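Beta-ketoacyl-[acyl-carrier-protein] synthase III (Pseudomonas aeruginosa, PDB 2X3E) probably catalyses the first condensation of fatty acid synthesis, joining acetyl-CoA with malonyl-ACP to form acetoacetyl-ACP, and belongs to the thiolase-like superfamily. Local coordinates at residues Ala120-Leu125 with Val164-Gly169. The protein carries 1 engineered substitution. Residues are numbered along the deposited sequence; the frame is centred on the assembly and turned at random.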
# COMPACT_ATOMS: atom_id res chain seq x y z
N ALA A 120 -9.96 0.46 6.56
CA ALA A 120 -9.25 0.77 7.80
C ALA A 120 -8.28 1.93 7.58
O ALA A 120 -8.22 2.86 8.39
CB ALA A 120 -8.49 -0.47 8.30
N SER A 121 -7.50 1.86 6.50
CA SER A 121 -6.47 2.86 6.23
C SER A 121 -7.06 4.22 5.89
O SER A 121 -6.70 5.23 6.50
CB SER A 121 -5.53 2.38 5.12
OG SER A 121 -4.47 3.31 4.93
N VAL A 122 -7.99 4.24 4.93
CA VAL A 122 -8.62 5.50 4.54
C VAL A 122 -9.53 6.05 5.64
O VAL A 122 -9.49 7.24 5.94
CB VAL A 122 -9.40 5.38 3.22
CG1 VAL A 122 -10.12 6.67 2.92
CG2 VAL A 122 -8.46 5.03 2.08
N GLY A 123 -10.33 5.18 6.25
CA GLY A 123 -11.15 5.56 7.39
C GLY A 123 -10.33 6.19 8.51
O GLY A 123 -10.75 7.18 9.10
N SER A 124 -9.18 5.60 8.81
CA SER A 124 -8.31 6.12 9.87
C SER A 124 -7.71 7.47 9.49
O SER A 124 -7.58 8.35 10.34
CB SER A 124 -7.20 5.12 10.23
OG SER A 124 -7.76 3.98 10.87
N LEU A 125 -7.33 7.62 8.22
CA LEU A 125 -6.80 8.90 7.73
C LEU A 125 -7.82 10.01 7.94
O LEU A 125 -7.47 11.12 8.34
CB LEU A 125 -6.43 8.81 6.25
CG LEU A 125 -5.14 8.07 5.88
CD1 LEU A 125 -5.11 7.81 4.37
CD2 LEU A 125 -3.92 8.85 6.33
N VAL A 164 -15.70 3.28 -3.28
CA VAL A 164 -16.54 4.01 -2.36
C VAL A 164 -15.92 5.37 -2.05
O VAL A 164 -14.70 5.55 -2.12
CB VAL A 164 -16.77 3.25 -1.02
CG1 VAL A 164 -17.61 2.02 -1.24
CG2 VAL A 164 -15.43 2.89 -0.35
N VAL A 165 -16.79 6.33 -1.74
CA VAL A 165 -16.40 7.63 -1.21
C VAL A 165 -16.68 7.61 0.29
O VAL A 165 -17.76 7.18 0.72
CB VAL A 165 -17.19 8.77 -1.87
CG1 VAL A 165 -16.90 10.11 -1.17
CG2 VAL A 165 -16.87 8.85 -3.36
N LEU A 166 -15.69 8.04 1.08
CA LEU A 166 -15.83 8.21 2.52
C LEU A 166 -15.71 9.69 2.86
O LEU A 166 -14.95 10.41 2.21
CB LEU A 166 -14.73 7.45 3.27
CG LEU A 166 -14.69 5.93 3.13
CD1 LEU A 166 -13.36 5.40 3.65
CD2 LEU A 166 -15.85 5.29 3.87
N ARG A 167 -16.47 10.14 3.85
CA ARG A 167 -16.36 11.52 4.33
C ARG A 167 -16.28 11.55 5.85
O ARG A 167 -16.72 10.62 6.51
CB ARG A 167 -17.56 12.36 3.88
CG ARG A 167 -18.90 11.92 4.47
CD ARG A 167 -19.98 12.98 4.24
NE ARG A 167 -21.31 12.52 4.63
CZ ARG A 167 -21.76 12.42 5.88
NH1 ARG A 167 -20.99 12.72 6.92
NH2 ARG A 167 -23.01 12.00 6.08
N ALA A 168 -15.73 12.62 6.39
CA ALA A 168 -15.79 12.87 7.82
C ALA A 168 -17.25 12.99 8.25
O ALA A 168 -18.08 13.59 7.55
CB ALA A 168 -15.03 14.15 8.19
N GLY A 169 -17.58 12.40 9.40
CA GLY A 169 -18.92 12.46 9.94
C GLY A 169 -18.96 12.09 11.40
O GLY A 169 -17.93 12.12 12.09
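Gly123 and Leu166 bring helix 114-127 and strand 160-169 nearest to each other, with their CA atoms 7.3 Å apart, a separation closed by side chains of both segments. On the strand the bridging is done by a single branch: CD1 of Leu166 reaches CG1 of Val122 at 3.6 Å and also lies 4.0 Å from the valine CB, so the leucine methyl sits against one valine methyl, with the branch point slightly further off. Both side chains leave their backbones toward the opposing segment. CG1 of Val122 stands anti to its own backbone N (chi1 175°), and this is the branch that meets the leucine. Leu166 CD1 also lies 4.0 Å from the backbone N of Gly123, so the methyl touches the helix backbone as well as the valine.

The same two side chains look further into the fold. Val122 also packs on Ala134 of strand 133-140, the neighbour of strand 160-169 in the mixed sheet, while Leu166 touches Ile126 further along the helix and Val8 on the other neighbouring strand, 5-14. Other faces of the helix meet the second subunit: Ser121 OG hydrogen-bonds to Ser121 OG of the second subunit, and Ala120 and Ser124 pack on its Leu130. Ser124 turns its hydroxyl back to the helix, OG lying 2.8 Å from Ala120 O, which also accepts the backbone N-H of Ser124 from the opposite face of the carbonyl plane.

The side chains meet here through aliphatic carbon alone, in a buried contact of helix on sheet consistent with the layered alpha/beta core of the thiolase fold. It is small, 87 Å² over both sides, and adds to the wider apolar packing of Val122 and Leu166 on Ala134, Ile126 and Val8; its chemistry implies cohesion by dispersion and exclusion of water, which hold the pair without fixing direction.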